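Local coordinates for protein PHO85 cyclin PHO80 (Saccharomyces cerevisiae, PDB 2PMI) that serves as the cyclin partner of the cyclin-dependent kinase PHO85 and keeps phosphate-starvation-responsive genes repressed when phosphate is plentiful, at residues T97-Y109 with R165-I177. Numbering follows the deposited sequence.
Sequences TSLYYIDLLQTVY and RVNYRIIPRDHNI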
# COMPACT_ATOMS: atom_id res chain seq x y z
N THR B 97 -13.31 4.22 6.41
CA THR B 97 -12.33 3.59 7.27
C THR B 97 -12.41 4.11 8.69
O THR B 97 -12.36 3.34 9.65
CB THR B 97 -10.92 3.82 6.73
OG1 THR B 97 -10.74 3.08 5.51
CG2 THR B 97 -9.88 3.38 7.76
N SER B 98 -12.52 5.42 8.84
CA SER B 98 -12.60 6.01 10.17
C SER B 98 -13.71 5.33 10.98
O SER B 98 -13.48 4.88 12.11
CB SER B 98 -12.85 7.51 10.08
OG SER B 98 -11.62 8.20 9.87
N LEU B 99 -14.89 5.25 10.39
CA LEU B 99 -16.03 4.64 11.05
C LEU B 99 -15.69 3.19 11.39
O LEU B 99 -15.81 2.76 12.55
CB LEU B 99 -17.25 4.68 10.14
CG LEU B 99 -18.55 4.18 10.76
CD1 LEU B 99 -19.04 5.16 11.82
CD2 LEU B 99 -19.59 4.01 9.68
N TYR B 100 -15.26 2.44 10.39
CA TYR B 100 -14.88 1.05 10.60
C TYR B 100 -13.85 0.93 11.72
O TYR B 100 -13.85 -0.05 12.47
CB TYR B 100 -14.30 0.48 9.31
CG TYR B 100 -13.41 -0.71 9.51
CD1 TYR B 100 -13.95 -1.98 9.74
CD2 TYR B 100 -12.02 -0.58 9.44
CE1 TYR B 100 -13.14 -3.08 9.87
CE2 TYR B 100 -11.19 -1.69 9.58
CZ TYR B 100 -11.76 -2.94 9.79
OH TYR B 100 -10.96 -4.06 9.90
N TYR B 101 -12.95 1.91 11.83
CA TYR B 101 -11.95 1.89 12.88
C TYR B 101 -12.58 1.90 14.27
O TYR B 101 -11.90 1.69 15.27
CB TYR B 101 -11.02 3.10 12.76
CG TYR B 101 -9.85 2.93 11.82
CD1 TYR B 101 -8.98 3.99 11.56
CD2 TYR B 101 -9.61 1.71 11.17
CE1 TYR B 101 -7.91 3.86 10.69
CE2 TYR B 101 -8.54 1.57 10.29
CZ TYR B 101 -7.69 2.65 10.05
OH TYR B 101 -6.64 2.51 9.19
N ILE B 102 -13.88 2.18 14.34
CA ILE B 102 -14.59 2.20 15.61
C ILE B 102 -14.82 0.76 16.05
O ILE B 102 -14.45 0.37 17.16
CB ILE B 102 -15.95 2.89 15.47
CG1 ILE B 102 -15.74 4.36 15.17
CG2 ILE B 102 -16.77 2.73 16.76
CD1 ILE B 102 -17.02 5.10 14.92
N ASP B 103 -15.42 -0.03 15.16
CA ASP B 103 -15.68 -1.43 15.44
C ASP B 103 -14.35 -2.15 15.67
O ASP B 103 -14.32 -3.18 16.33
CB ASP B 103 -16.44 -2.08 14.29
CG ASP B 103 -17.94 -1.78 14.31
OD1 ASP B 103 -18.35 -0.81 14.99
OD2 ASP B 103 -18.71 -2.50 13.63
N LEU B 104 -13.26 -1.60 15.13
CA LEU B 104 -11.97 -2.26 15.32
C LEU B 104 -11.39 -1.97 16.68
O LEU B 104 -10.84 -2.86 17.31
CB LEU B 104 -10.94 -1.84 14.26
CG LEU B 104 -9.58 -2.54 14.52
CD1 LEU B 104 -9.54 -3.87 13.78
CD2 LEU B 104 -8.41 -1.67 14.08
N LEU B 105 -11.49 -0.73 17.14
CA LEU B 105 -10.95 -0.36 18.44
C LEU B 105 -11.87 -0.88 19.56
O LEU B 105 -11.37 -1.43 20.55
CB LEU B 105 -10.80 1.15 18.54
CG LEU B 105 -9.87 1.65 19.65
CD1 LEU B 105 -8.49 1.08 19.40
CD2 LEU B 105 -9.80 3.18 19.69
N GLN B 106 -13.19 -0.72 19.41
CA GLN B 106 -14.12 -1.21 20.45
C GLN B 106 -13.90 -2.69 20.70
O GLN B 106 -14.16 -3.17 21.80
CB GLN B 106 -15.60 -1.00 20.06
CG GLN B 106 -16.10 0.45 20.08
CD GLN B 106 -17.62 0.59 20.29
OE1 GLN B 106 -18.43 -0.18 19.76
NE2 GLN B 106 -18.00 1.61 21.05
N THR B 107 -13.43 -3.41 19.69
CA THR B 107 -13.19 -4.85 19.83
C THR B 107 -11.84 -5.23 20.44
O THR B 107 -11.76 -6.21 21.18
CB THR B 107 -13.34 -5.59 18.45
OG1 THR B 107 -14.72 -5.78 18.14
CG2 THR B 107 -12.64 -6.94 18.48
N VAL B 108 -10.79 -4.47 20.16
CA VAL B 108 -9.46 -4.84 20.65
C VAL B 108 -8.85 -3.94 21.72
O VAL B 108 -7.64 -3.97 21.98
CB VAL B 108 -8.49 -4.96 19.46
CG1 VAL B 108 -9.04 -5.97 18.45
CG2 VAL B 108 -8.28 -3.59 18.79
N TYR B 109 -9.71 -3.14 22.32
CA TYR B 109 -9.30 -2.23 23.37
C TYR B 109 -10.51 -2.11 24.27
O TYR B 109 -11.32 -1.18 24.14
CB TYR B 109 -8.93 -0.86 22.79
CG TYR B 109 -8.37 0.09 23.82
CD1 TYR B 109 -7.79 -0.39 24.98
CD2 TYR B 109 -8.38 1.47 23.62
CE1 TYR B 109 -7.25 0.45 25.92
CE2 TYR B 109 -7.83 2.32 24.57
CZ TYR B 109 -7.27 1.79 25.71
OH TYR B 109 -6.72 2.59 26.67
N ARG B 165 -2.41 -0.23 20.03
CA ARG B 165 -3.54 -1.04 20.40
C ARG B 165 -4.14 -1.82 19.25
O ARG B 165 -5.12 -2.54 19.44
CB ARG B 165 -4.61 -0.16 21.02
CG ARG B 165 -4.16 0.46 22.30
CD ARG B 165 -5.23 1.30 22.92
NE ARG B 165 -4.72 1.97 24.10
CZ ARG B 165 -4.33 1.35 25.21
NH1 ARG B 165 -4.40 0.03 25.31
NH2 ARG B 165 -3.86 2.06 26.23
N VAL B 166 -3.55 -1.69 18.07
CA VAL B 166 -4.10 -2.36 16.90
C VAL B 166 -3.02 -3.14 16.17
O VAL B 166 -3.31 -3.91 15.26
CB VAL B 166 -4.71 -1.33 15.92
CG1 VAL B 166 -5.22 -2.03 14.68
CG2 VAL B 166 -5.84 -0.55 16.59
N ASN B 167 -1.78 -2.93 16.59
CA ASN B 167 -0.63 -3.58 15.99
C ASN B 167 -0.54 -3.25 14.50
O ASN B 167 -0.31 -4.11 13.66
CB ASN B 167 -0.70 -5.10 16.20
CG ASN B 167 -0.43 -5.50 17.65
OD1 ASN B 167 -0.42 -6.69 17.98
ND2 ASN B 167 -0.20 -4.51 18.51
N TYR B 168 -0.74 -1.97 14.20
CA TYR B 168 -0.71 -1.46 12.84
C TYR B 168 -1.57 -2.27 11.89
O TYR B 168 -1.18 -2.48 10.74
CB TYR B 168 0.73 -1.43 12.33
CG TYR B 168 1.65 -0.67 13.25
CD1 TYR B 168 2.07 -1.24 14.45
CD2 TYR B 168 2.04 0.62 12.96
CE1 TYR B 168 2.87 -0.52 15.33
CE2 TYR B 168 2.83 1.34 13.84
CZ TYR B 168 3.24 0.76 15.03
OH TYR B 168 4.04 1.47 15.90
N ARG B 169 -2.73 -2.70 12.36
CA ARG B 169 -3.64 -3.50 11.52
C ARG B 169 -4.79 -2.62 11.09
O ARG B 169 -5.95 -2.86 11.41
CB ARG B 169 -4.14 -4.71 12.31
CG ARG B 169 -2.99 -5.61 12.72
CD ARG B 169 -3.39 -7.07 12.67
NE ARG B 169 -3.93 -7.48 11.38
CZ ARG B 169 -3.45 -8.50 10.67
NH1 ARG B 169 -2.41 -9.20 11.12
NH2 ARG B 169 -4.01 -8.83 9.52
N ILE B 170 -4.41 -1.60 10.34
CA ILE B 170 -5.30 -0.56 9.83
C ILE B 170 -5.95 -0.81 8.46
O ILE B 170 -6.84 -0.04 8.09
CB ILE B 170 -4.53 0.73 9.71
CG1 ILE B 170 -3.36 0.50 8.74
CG2 ILE B 170 -4.01 1.14 11.07
CD1 ILE B 170 -2.42 1.66 8.57
N ILE B 171 -5.52 -1.83 7.72
CA ILE B 171 -6.10 -2.09 6.39
C ILE B 171 -7.45 -2.81 6.51
O ILE B 171 -7.51 -3.99 6.83
CB ILE B 171 -5.14 -2.93 5.49
CG1 ILE B 171 -3.75 -2.30 5.44
CG2 ILE B 171 -5.68 -3.02 4.06
CD1 ILE B 171 -2.68 -3.23 4.81
N PRO B 172 -8.55 -2.10 6.22
CA PRO B 172 -9.89 -2.67 6.31
C PRO B 172 -10.12 -3.82 5.35
O PRO B 172 -10.57 -3.64 4.22
CB PRO B 172 -10.79 -1.48 6.00
CG PRO B 172 -9.98 -0.73 4.99
CD PRO B 172 -8.58 -0.78 5.57
N ARG B 173 -9.81 -5.02 5.81
CA ARG B 173 -10.00 -6.20 5.00
C ARG B 173 -10.84 -7.19 5.85
O ARG B 173 -10.73 -7.22 7.09
CB ARG B 173 -8.64 -6.77 4.62
CG ARG B 173 -8.52 -7.31 3.20
CD ARG B 173 -7.07 -7.65 2.92
NE ARG B 173 -6.90 -8.61 1.85
CZ ARG B 173 -5.72 -9.14 1.53
NH1 ARG B 173 -4.64 -8.78 2.20
NH2 ARG B 173 -5.64 -10.04 0.54
N ASP B 174 -11.70 -7.96 5.18
CA ASP B 174 -12.60 -8.92 5.83
C ASP B 174 -12.17 -9.54 7.15
O ASP B 174 -12.87 -9.42 8.13
CB ASP B 174 -13.00 -10.03 4.86
CG ASP B 174 -13.91 -9.52 3.74
OD1 ASP B 174 -14.50 -8.42 3.92
OD2 ASP B 174 -14.05 -10.19 2.69
N HIS B 175 -11.02 -10.20 7.18
CA HIS B 175 -10.56 -10.86 8.41
C HIS B 175 -9.62 -10.03 9.28
O HIS B 175 -8.98 -10.57 10.19
CB HIS B 175 -9.86 -12.16 8.05
CG HIS B 175 -10.68 -13.06 7.18
ND1 HIS B 175 -10.11 -13.98 6.32
CD2 HIS B 175 -12.02 -13.19 7.03
CE1 HIS B 175 -11.07 -14.63 5.68
NE2 HIS B 175 -12.23 -14.17 6.10
N ASN B 176 -9.53 -8.73 9.01
CA ASN B 176 -8.62 -7.88 9.77
C ASN B 176 -8.92 -7.86 11.26
O ASN B 176 -8.04 -8.16 12.07
CB ASN B 176 -8.63 -6.45 9.21
CG ASN B 176 -7.61 -5.54 9.90
OD1 ASN B 176 -6.43 -5.89 10.01
ND2 ASN B 176 -8.06 -4.38 10.36
N ILE B 177 -10.16 -7.52 11.63
CA ILE B 177 -10.54 -7.45 13.03
C ILE B 177 -10.19 -8.74 13.80
O ILE B 177 -9.62 -8.68 14.91
CB ILE B 177 -12.05 -7.16 13.18
CG1 ILE B 177 -12.35 -5.73 12.70
CG2 ILE B 177 -12.47 -7.29 14.64
CD1 ILE B 177 -13.81 -5.36 12.75
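The amide nitrogen ND2 of Asn-176 is gripped from two sides of the contact: it donates to the hydroxyl OH of Tyr-100 at 3.0 Å and to the backbone O of Arg-169 at 2.8 Å. The Tyr-100 bond is nearly straight (168°) and lies in the amide plane. Across the same amide, NE of Arg-169 donates to OD1 of Asn-176 at 3.3 Å, so three bonds fix the rotation of this buried group; the Arg-169 guanidinium also forms a salt bridge to Glu-183 of helix 176-183. Asparagine, donor and acceptor in one, suits a place between a helix side chain and a folded-back loop. Tyr-100 reaches it with CG anti to the backbone N (chi1 157°); tyrosine suits because its apolar ring meets Ile-177 and Pro-172, whose CB lies 3.6 Å from CE2 of Tyr-100, while its hydroxyl serves the amide.

Ile-177 fits as a knob among Tyr-100, Asp-103, Leu-104 and Thr-107. It lies alongside Leu-104, running the opposite way, with CG1 of Ile-177 3.5 Å from CD1 of Leu-104. Branched Leu-104 can touch two partners at once: CD2 packs on CG1 of Val-166. At the far end the extended Arg-165 lays its flat guanidinium on the Tyr-109 ring face, the planes 6° apart; its charge is paired by a salt bridge to Asp-161.

The chain leaving helix 152-164 thus runs along helix 92-108 and enters helix 176-183, as part of the cyclin fold. Helix 32-51 packs against helix 92-108 through Leu-99 and Ile-102, helix 216-227 touches Tyr-100, and the chain of another protein meets the loop at Ile-171 and Arg-173.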